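Local coordinates for sulfur oxidation protein soxB (PDB 2WDD) that hydrolyses a sulfur-sulfur bond in the Sox sulfur oxidation pathway, probably freeing sulfate from a cysteine S-thiosulfonate at a site holding two manganese ions, at residues A[159-163]-A[260-264]; A[187-192]-A[233-239]; A[223-228]-A[510-514]. All coordinates share one frame; numbering follows the deposited sequence.

Interaction 1: A[159-163]-A[260-264]; sequences HMVSH and LLSHN. With MN (manganese (II) ion), chain H.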
loop_
_atom_site.group_PDB
_atom_site.type_symbol
_atom_site.label_atom_id
_atom_site.label_comp_id
_atom_site.label_asym_id
_atom_site.label_seq_id
_atom_site.Cartn_x
_atom_site.Cartn_y
_atom_site.Cartn_z
ATOM N N HIS A 159 8.879 14.873 -7.556
ATOM C CA HIS A 159 7.565 14.588 -8.121
ATOM C C HIS A 159 6.809 13.610 -7.246
ATOM O O HIS A 159 7.412 12.815 -6.524
ATOM C CB HIS A 159 7.688 13.926 -9.493
ATOM C CG HIS A 159 8.302 14.800 -10.541
ATOM N ND1 HIS A 159 7.727 15.988 -10.946
ATOM C CD2 HIS A 159 9.410 14.636 -11.302
ATOM C CE1 HIS A 159 8.471 16.530 -11.896
ATOM N NE2 HIS A 159 9.491 15.726 -12.137
ATOM N N MET A 160 5.484 13.643 -7.356
ATOM C CA MET A 160 4.645 12.648 -6.709
ATOM C C MET A 160 3.403 12.453 -7.562
ATOM O O MET A 160 3.063 13.300 -8.413
ATOM C CB MET A 160 4.254 13.034 -5.282
ATOM C CG MET A 160 2.988 13.872 -5.177
ATOM S SD MET A 160 2.532 14.226 -3.416
ATOM C CE MET A 160 1.660 12.692 -2.970
ATOM N N VAL A 161 2.769 11.297 -7.379
ATOM C CA VAL A 161 1.485 10.990 -7.980
ATOM C C VAL A 161 0.531 10.688 -6.816
ATOM O O VAL A 161 0.894 10.908 -5.648
ATOM C CB VAL A 161 1.541 9.895 -9.054
ATOM C CG1 VAL A 161 2.401 10.373 -10.232
ATOM C CG2 VAL A 161 2.067 8.577 -8.495
ATOM N N SER A 162 -0.673 10.206 -7.109
ATOM C CA SER A 162 -1.635 10.072 -6.022
ATOM C C SER A 162 -2.640 8.936 -6.067
ATOM O O SER A 162 -2.884 8.324 -7.096
ATOM C CB SER A 162 -2.435 11.375 -5.953
ATOM O OG SER A 162 -3.346 11.440 -7.048
ATOM N N HIS A 163 -3.254 8.723 -4.905
ATOM C CA HIS A 163 -4.357 7.800 -4.722
ATOM C C HIS A 163 -5.115 8.185 -3.446
ATOM O O HIS A 163 -6.084 8.963 -3.512
ATOM C CB HIS A 163 -3.932 6.335 -4.707
ATOM C CG HIS A 163 -5.028 5.404 -4.276
ATOM N ND1 HIS A 163 -4.786 4.112 -3.865
ATOM C CD2 HIS A 163 -6.364 5.598 -4.141
ATOM C CE1 HIS A 163 -5.925 3.542 -3.509
ATOM N NE2 HIS A 163 -6.899 4.425 -3.659
ATOM N N LEU A 260 7.540 6.084 -16.249
ATOM C CA LEU A 260 6.176 6.304 -15.769
ATOM C C LEU A 260 6.173 6.113 -14.250
ATOM O O LEU A 260 6.469 5.028 -13.780
ATOM C CB LEU A 260 5.186 5.319 -16.407
ATOM C CG LEU A 260 3.737 5.443 -15.901
ATOM C CD1 LEU A 260 3.125 6.764 -16.384
ATOM C CD2 LEU A 260 2.897 4.273 -16.364
ATOM N N LEU A 261 5.884 7.178 -13.499
ATOM C CA LEU A 261 5.770 7.138 -12.035
ATOM C C LEU A 261 4.291 6.828 -11.833
ATOM O O LEU A 261 3.432 7.679 -12.063
ATOM C CB LEU A 261 6.087 8.518 -11.444
ATOM C CG LEU A 261 6.013 8.702 -9.926
ATOM C CD1 LEU A 261 6.924 7.721 -9.197
ATOM C CD2 LEU A 261 6.392 10.134 -9.584
ATOM N N SER A 262 4.003 5.566 -11.534
ATOM C CA SER A 262 2.639 5.058 -11.535
ATOM C C SER A 262 2.013 4.692 -10.204
ATOM O O SER A 262 2.671 4.147 -9.309
ATOM C CB SER A 262 2.636 3.776 -12.375
ATOM O OG SER A 262 1.326 3.286 -12.581
ATOM N N HIS A 263 0.703 4.916 -10.124
ATOM C CA HIS A 263 -0.079 4.435 -8.995
ATOM C C HIS A 263 -1.247 3.616 -9.551
ATOM O O HIS A 263 -2.330 3.608 -8.976
ATOM C CB HIS A 263 -0.570 5.528 -8.044
ATOM C CG HIS A 263 -0.808 5.021 -6.656
ATOM N ND1 HIS A 263 0.106 5.186 -5.634
ATOM C CD2 HIS A 263 -1.809 4.260 -6.149
ATOM C CE1 HIS A 263 -0.335 4.562 -4.554
ATOM N NE2 HIS A 263 -1.493 3.996 -4.838
ATOM N N ASN A 264 -1.005 2.900 -10.649
ATOM C CA ASN A 264 -2.038 2.054 -11.250
ATOM C C ASN A 264 -2.181 0.717 -10.532
ATOM O O ASN A 264 -3.235 0.087 -10.622
ATOM C CB ASN A 264 -1.686 1.689 -12.707
ATOM C CG ASN A 264 -1.892 2.826 -13.690
ATOM O OD1 ASN A 264 -2.870 3.561 -13.623
ATOM N ND2 ASN A 264 -1.011 2.895 -14.690
HETATM MN MN MN H . -2.893 2.964 -3.553
HETATM O O HOH W 1 -2.141 1.402 -2.344
#
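H163 lays its CB over one face of the H263 imidazole, and this is the tight end of the contact: the carbon sits 3.3 Å from H263 CD2, a CH-pi approach offset toward the rim of the ring. With CG anti to the backbone N (chi1 170°), the H163 ring swings on past H263 and brings ND1 round to the metal. H163 ND1 and H263 NE2 each bind the same manganese at 2.2 Å. The two ring planes meet at 62°, with H263 NE2 close to the plane of the H163 ring at its edge, so the two imidazoles reach the same ion from different directions.

Both segments run off strands of two mixed sheets. H263 directly follows strand 257-262, and H163 lies in the loop three residues past the short strand 159-160, as expected for the two-metal phosphoesterase fold of the 5'-nucleotidase family. D132 and H286 complete the protein ligands. On the far side of each ring a second bond fixes its rotation: H163 NE2 to H226, H263 ND1 to the carbonyl of G130.

Away from the metal the contact is buried and mainly apolar, with side-chain carbons about 4 Å apart: V161 CG1 is 4.0 Å from L261 CG, and L261 CD2 4.0 Å from H159 CB. V161 CG1 also touches L261 O at 3.4 Å. At the metal end the packing gives way to solvent: water 1 binds the manganese at 2.1 Å.

Interaction 2: A[187-192]-A[233-239]; sequences YNIVDD and GLSFALD. With TBU (tertiary-butyl alcohol), chain E.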
loop_
_atom_site.group_PDB
_atom_site.type_symbol
_atom_site.label_atom_id
_atom_site.label_comp_id
_atom_site.label_asym_id
_atom_site.label_seq_id
_atom_site.Cartn_x
_atom_site.Cartn_y
_atom_site.Cartn_z
ATOM N N TYR A 187 -1.348 12.319 -15.790
ATOM C CA TYR A 187 -1.907 12.469 -17.129
ATOM C C TYR A 187 -3.415 12.222 -17.090
ATOM O O TYR A 187 -4.158 12.680 -17.967
ATOM C CB TYR A 187 -1.261 11.460 -18.102
ATOM C CG TYR A 187 -1.931 10.097 -18.080
ATOM C CD1 TYR A 187 -2.985 9.799 -18.944
ATOM C CD2 TYR A 187 -1.588 9.151 -17.122
ATOM C CE1 TYR A 187 -3.637 8.576 -18.894
ATOM C CE2 TYR A 187 -2.252 7.933 -17.045
ATOM C CZ TYR A 187 -3.266 7.644 -17.935
ATOM O OH TYR A 187 -3.925 6.439 -17.856
ATOM N N ASN A 188 -3.869 11.488 -16.072
ATOM C CA ASN A 188 -5.241 11.011 -16.025
ATOM C C ASN A 188 -6.315 11.733 -15.219
ATOM O O ASN A 188 -7.489 11.386 -15.341
ATOM C CB ASN A 188 -5.285 9.505 -15.725
ATOM C CG ASN A 188 -4.680 9.150 -14.373
ATOM O OD1 ASN A 188 -3.639 9.683 -13.967
ATOM N ND2 ASN A 188 -5.344 8.243 -13.659
ATOM N N ILE A 189 -5.926 12.687 -14.384
ATOM C CA ILE A 189 -6.902 13.412 -13.578
ATOM C C ILE A 189 -7.410 14.559 -14.446
ATOM O O ILE A 189 -6.663 15.483 -14.760
ATOM C CB ILE A 189 -6.297 13.903 -12.258
ATOM C CG1 ILE A 189 -5.812 12.701 -11.431
ATOM C CG2 ILE A 189 -7.337 14.693 -11.437
ATOM C CD1 ILE A 189 -5.010 13.068 -10.206
ATOM N N VAL A 190 -8.670 14.467 -14.859
ATOM C CA VAL A 190 -9.255 15.466 -15.748
ATOM C C VAL A 190 -10.598 15.919 -15.208
ATOM O O VAL A 190 -11.202 15.256 -14.365
ATOM C CB VAL A 190 -9.409 14.904 -17.188
ATOM C CG1 VAL A 190 -8.068 14.362 -17.709
ATOM C CG2 VAL A 190 -10.497 13.815 -17.243
ATOM N N ASP A 191 -11.085 17.039 -15.720
ATOM C CA ASP A 191 -12.394 17.515 -15.306
ATOM C C ASP A 191 -13.428 16.578 -15.920
ATOM O O ASP A 191 -13.286 16.160 -17.072
ATOM C CB ASP A 191 -12.625 18.925 -15.840
ATOM C CG ASP A 191 -14.012 19.405 -15.555
ATOM O OD1 ASP A 191 -14.294 19.675 -14.373
ATOM O OD2 ASP A 191 -14.846 19.370 -16.484
ATOM N N ASP A 192 -14.452 16.215 -15.151
ATOM C CA ASP A 192 -15.433 15.247 -15.625
ATOM C C ASP A 192 -16.465 15.715 -16.650
ATOM O O ASP A 192 -17.227 14.911 -17.196
ATOM C CB ASP A 192 -16.076 14.480 -14.461
ATOM C CG ASP A 192 -17.101 15.305 -13.694
ATOM O OD1 ASP A 192 -17.242 16.519 -13.958
ATOM O OD2 ASP A 192 -17.766 14.726 -12.808
ATOM N N GLY A 233 -16.481 16.012 -9.570
ATOM C CA GLY A 233 -16.020 16.935 -10.594
ATOM C C GLY A 233 -14.784 16.430 -11.306
ATOM O O GLY A 233 -14.378 16.976 -12.334
ATOM N N LEU A 234 -14.190 15.372 -10.763
ATOM C CA LEU A 234 -12.991 14.792 -11.356
ATOM C C LEU A 234 -13.204 13.405 -11.937
ATOM O O LEU A 234 -13.992 12.611 -11.411
ATOM C CB LEU A 234 -11.902 14.679 -10.297
ATOM C CG LEU A 234 -11.500 15.981 -9.609
ATOM C CD1 LEU A 234 -10.468 15.732 -8.512
ATOM C CD2 LEU A 234 -10.972 16.945 -10.647
ATOM N N SER A 235 -12.436 13.097 -12.981
ATOM C CA SER A 235 -12.387 11.761 -13.560
ATOM C C SER A 235 -10.919 11.333 -13.466
ATOM O O SER A 235 -10.026 12.143 -13.690
ATOM C CB SER A 235 -12.801 11.767 -15.022
ATOM O OG SER A 235 -12.597 10.478 -15.582
ATOM N N PHE A 236 -10.680 10.069 -13.122
ATOM C CA PHE A 236 -9.328 9.520 -12.984
ATOM C C PHE A 236 -9.159 8.369 -13.984
ATOM O O PHE A 236 -8.176 7.620 -13.934
ATOM C CB PHE A 236 -9.177 8.911 -11.577
ATOM C CG PHE A 236 -8.958 9.916 -10.489
ATOM C CD1 PHE A 236 -7.726 10.009 -9.862
ATOM C CD2 PHE A 236 -9.995 10.721 -10.037
ATOM C CE1 PHE A 236 -7.513 10.915 -8.850
ATOM C CE2 PHE A 236 -9.772 11.648 -9.027
ATOM C CZ PHE A 236 -8.524 11.753 -8.449
ATOM N N ALA A 237 -10.169 8.154 -14.818
ATOM C CA ALA A 237 -10.180 7.003 -15.718
ATOM C C ALA A 237 -8.876 6.687 -16.441
ATOM O O ALA A 237 -8.191 7.584 -16.931
ATOM C CB ALA A 237 -11.322 7.115 -16.724
ATOM N N LEU A 238 -8.553 5.399 -16.507
ATOM C CA LEU A 238 -7.396 4.938 -17.255
ATOM C C LEU A 238 -7.728 5.259 -18.716
ATOM O O LEU A 238 -8.786 4.870 -19.219
ATOM C CB LEU A 238 -7.227 3.424 -17.076
ATOM C CG LEU A 238 -6.207 2.720 -17.972
ATOM C CD1 LEU A 238 -4.793 3.061 -17.536
ATOM C CD2 LEU A 238 -6.428 1.217 -17.951
ATOM N N ASP A 239 -6.853 6.011 -19.369
ATOM C CA ASP A 239 -7.083 6.448 -20.743
ATOM C C ASP A 239 -5.829 6.157 -21.561
ATOM O O ASP A 239 -4.896 6.963 -21.598
ATOM C CB ASP A 239 -7.382 7.950 -20.745
ATOM C CG ASP A 239 -7.952 8.445 -22.065
ATOM O OD1 ASP A 239 -7.638 7.856 -23.123
ATOM O OD2 ASP A 239 -8.673 9.465 -22.041
HETATM O O TBU E . -12.945 8.321 -12.649
HETATM C C TBU E . -13.929 7.711 -13.518
HETATM C C1 TBU E . -14.432 8.715 -14.521
HETATM C C2 TBU E . -13.411 6.521 -14.340
HETATM C C3 TBU E . -15.101 7.248 -12.669
HETATM O O HOH W 2 -8.626 10.187 -17.500
HETATM O O HOH W 3 -17.469 13.183 -10.597
#
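N188 ND2 is gripped by two backbone carbonyls, F236 O at 2.9 Å and S218 O, which together fix the rotation of its amide. N188 CG sits between its backbone N and carbonyl carbon (chi1 62°), which brings ND2 over to F236 O, tilted from the carbonyl plane. Just past N188, strand 190-191 pairs with 234-235 as a small two-stranded antiparallel ribbon. V190 and S235 are its hydrogen-bonded pair: S235 N donates to V190 O at 2.8 Å and V190 N to S235 O at 2.9 Å, both nearly straight. D191 and L234 form the neighbouring non-hydrogen-bonded pair. Beyond them D192 N donates to G233 O at 2.9 Å. The positive phi of G233 would jam a CB against the preceding carbonyl oxygen.

Next to the ribbon, I189 and F236 make an apolar contact. They lie side by side, pointing the same way, with I189 CD1 3.6 Å from F236 CE1; W166 meets the F236 ring edge-to-face. At the other end Y187 OH accepts a weak bond from D239 N, 3.3 Å long, and the Y187 ring has N188 CB over its centre. D239 itself is the N-cap of helix 240-252. Water 2 donates to both N188 O and A237 O. The bound tertiary-butyl alcohol is held by F236 N, which points straight at its hydroxyl oxygen, N to O 2.9 Å.

Interaction 3: A[223-228]-A[510-514]; sequences KVSHPE and RLQRV. With TBU (tertiary-butyl alcohol), chain E.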
loop_
_atom_site.group_PDB
_atom_site.type_symbol
_atom_site.label_atom_id
_atom_site.label_comp_id
_atom_site.label_asym_id
_atom_site.label_seq_id
_atom_site.Cartn_x
_atom_site.Cartn_y
_atom_site.Cartn_z
ATOM N N LYS A 223 -12.742 6.831 -7.808
ATOM C CA LYS A 223 -14.171 7.077 -7.673
ATOM C C LYS A 223 -15.007 5.951 -7.066
ATOM O O LYS A 223 -15.931 6.207 -6.294
ATOM C CB LYS A 223 -14.765 7.624 -8.972
ATOM C CG LYS A 223 -14.046 8.876 -9.470
ATOM C CD LYS A 223 -14.880 9.665 -10.468
ATOM C CE LYS A 223 -16.047 10.370 -9.790
ATOM N NZ LYS A 223 -15.649 11.637 -9.113
ATOM N N VAL A 224 -14.674 4.704 -7.375
ATOM C CA VAL A 224 -15.418 3.575 -6.824
ATOM C C VAL A 224 -14.811 3.060 -5.518
ATOM O O VAL A 224 -15.424 2.254 -4.812
ATOM C CB VAL A 224 -15.553 2.417 -7.849
ATOM C CG1 VAL A 224 -16.254 2.883 -9.123
ATOM C CG2 VAL A 224 -14.191 1.786 -8.147
ATOM N N SER A 225 -13.607 3.531 -5.195
ATOM C CA SER A 225 -12.868 3.043 -4.031
ATOM C C SER A 225 -12.994 3.864 -2.761
ATOM O O SER A 225 -12.561 3.418 -1.688
ATOM C CB SER A 225 -11.382 2.906 -4.381
ATOM O OG SER A 225 -11.205 1.952 -5.409
ATOM N N HIS A 226 -13.545 5.068 -2.886
ATOM C CA HIS A 226 -13.665 5.984 -1.762
ATOM C C HIS A 226 -14.933 6.795 -1.927
ATOM O O HIS A 226 -15.492 6.838 -3.018
ATOM C CB HIS A 226 -12.468 6.926 -1.758
ATOM C CG HIS A 226 -11.157 6.210 -1.852
ATOM N ND1 HIS A 226 -10.608 5.537 -0.781
ATOM C CD2 HIS A 226 -10.331 5.982 -2.904
ATOM C CE1 HIS A 226 -9.490 4.942 -1.163
ATOM N NE2 HIS A 226 -9.294 5.203 -2.444
ATOM N N PRO A 227 -15.373 7.477 -0.856
ATOM C CA PRO A 227 -16.589 8.299 -0.952
ATOM C C PRO A 227 -16.528 9.199 -2.174
ATOM O O PRO A 227 -15.519 9.859 -2.419
ATOM C CB PRO A 227 -16.544 9.120 0.336
ATOM C CG PRO A 227 -15.941 8.153 1.335
ATOM C CD PRO A 227 -14.899 7.359 0.533
ATOM N N GLU A 228 -17.592 9.162 -2.973
ATOM C CA GLU A 228 -17.646 9.922 -4.212
ATOM C C GLU A 228 -17.477 11.413 -3.992
ATOM O O GLU A 228 -16.944 12.112 -4.850
ATOM C CB GLU A 228 -18.959 9.639 -4.941
ATOM C CG GLU A 228 -19.116 8.193 -5.374
ATOM C CD GLU A 228 -19.864 7.352 -4.348
ATOM O OE1 GLU A 228 -19.855 7.708 -3.146
ATOM O OE2 GLU A 228 -20.467 6.337 -4.752
ATOM N N ARG A 510 -17.990 0.271 1.500
ATOM C CA ARG A 510 -19.358 0.612 1.119
ATOM C C ARG A 510 -20.371 -0.490 1.373
ATOM O O ARG A 510 -21.505 -0.409 0.905
ATOM C CB ARG A 510 -19.404 0.900 -0.383
ATOM C CG ARG A 510 -18.716 2.163 -0.775
ATOM C CD ARG A 510 -18.672 2.284 -2.283
ATOM N NE ARG A 510 -18.023 3.517 -2.658
ATOM C CZ ARG A 510 -18.040 4.024 -3.881
ATOM N NH1 ARG A 510 -18.689 3.397 -4.855
ATOM N NH2 ARG A 510 -17.422 5.170 -4.113
ATOM N N LEU A 511 -19.957 -1.558 2.038
ATOM C CA LEU A 511 -20.866 -2.670 2.246
ATOM C C LEU A 511 -22.198 -2.260 2.880
ATOM O O LEU A 511 -23.263 -2.768 2.513
ATOM C CB LEU A 511 -20.184 -3.756 3.073
ATOM C CG LEU A 511 -20.992 -5.040 3.252
ATOM C CD1 LEU A 511 -21.451 -5.584 1.895
ATOM C CD2 LEU A 511 -20.136 -6.074 4.002
ATOM N N GLN A 512 -22.139 -1.301 3.796
ATOM C CA GLN A 512 -23.346 -0.850 4.483
ATOM C C GLN A 512 -24.436 -0.360 3.520
ATOM O O GLN A 512 -25.620 -0.363 3.869
ATOM C CB GLN A 512 -23.011 0.211 5.541
ATOM C CG GLN A 512 -22.454 1.528 5.000
ATOM C CD GLN A 512 -20.962 1.468 4.678
ATOM O OE1 GLN A 512 -20.291 0.469 4.942
ATOM N NE2 GLN A 512 -20.441 2.544 4.093
ATOM N N ARG A 513 -24.041 0.054 2.316
ATOM C CA ARG A 513 -25.013 0.564 1.349
ATOM C C ARG A 513 -26.065 -0.448 0.907
ATOM O O ARG A 513 -27.147 -0.059 0.464
ATOM C CB ARG A 513 -24.315 1.183 0.139
ATOM C CG ARG A 513 -23.485 2.399 0.482
ATOM C CD ARG A 513 -22.896 3.020 -0.776
ATOM N NE ARG A 513 -21.951 4.081 -0.455
ATOM C CZ ARG A 513 -21.317 4.801 -1.376
ATOM N NH1 ARG A 513 -21.539 4.557 -2.659
ATOM N NH2 ARG A 513 -20.457 5.744 -1.021
ATOM N N VAL A 514 -25.749 -1.736 0.980
ATOM C CA VAL A 514 -26.726 -2.752 0.579
ATOM C C VAL A 514 -27.376 -3.427 1.789
ATOM O O VAL A 514 -28.093 -4.413 1.645
ATOM C CB VAL A 514 -26.132 -3.790 -0.404
ATOM C CG1 VAL A 514 -25.592 -3.094 -1.645
ATOM C CG2 VAL A 514 -25.053 -4.645 0.274
HETATM O O TBU E . -12.945 8.321 -12.649
HETATM C C TBU E . -13.929 7.711 -13.518
HETATM C C1 TBU E . -14.432 8.715 -14.521
HETATM C C2 TBU E . -13.411 6.521 -14.340
HETATM C C3 TBU E . -15.101 7.248 -12.669
HETATM O O HOH W 4 -19.210 4.752 -7.355
#
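R510 reaches E228 and the end of helix 222-225 on a chain fully extended from CG to NE (chi2 174°, chi3 179°), while E228 bends at chi2 (93°) to lay its carboxylate over the arginine. R513, also extended, meets the same carboxylate head-on, E228 coming from the opposite direction, and the three residues form a salt-bridge network. It joins the metal-bearing part of the chain to the loop and 3-10 turn at 510-514, in the 5'-nucleotidase C-terminal family region.

The two arginines use E228 quite differently. R513 grips it end-on, its guanidinium nearly coplanar with the carboxylate: NH1 donates to E228 OE2 at 2.9 Å, on the syn lone pair, and NH2 to E228 OE1 at 3.0 Å. R510 instead lies stacked against the carboxylate. E228 OE2 is 3.3 Å from R510 NH2 but well out of the guanidinium plane, so that attraction is one of charge, with no N-H aimed at the oxygen. V224 O covers the centre of the opposite face, 3.3 Å from R510 CZ.

R510 NH2 is spent on the backbone where the helix ends. It donates to both K223 O and H226 O, each at 2.8 Å, the first tilted from the guanidinium plane and the second within it. A methionine here would probably leave K223 O and H226 O without their shared donor and E228 with R513 as its remaining charged partner in this contact. Packing between the arginines is close too, R510 CG lying over the centre of the R513 guanidinium. H226 ND1 bonds Y429 OH. Water 4 bridges R510 and E228: it accepts from R510 NH1 at 2.9 Å and donates a longer bond to E228 OE2.

In the fold
The three contacts touch one another directly. H226 NE2 of interaction 3 lies 2.8 Å from H163 NE2 of interaction 1, a probable hydrogen bond that puts a second-shell residue behind a manganese ligand; the segment carrying H226 is thereby tied to both the metal site and the C-terminal region. Interactions 2 and 3 meet where K223 NZ probably bonds L234 O, 3.0 Å away, and they share the tertiary-butyl alcohol, whose O atom lies 3.2 Å from K223 CD. Interaction 2 packs against interaction 1, S162 OG to I189 CD1 3.9 Å, and the F236 side chain stays about 11 Å from a manganese. Interactions 1 and 3 have centres about 23 Å apart.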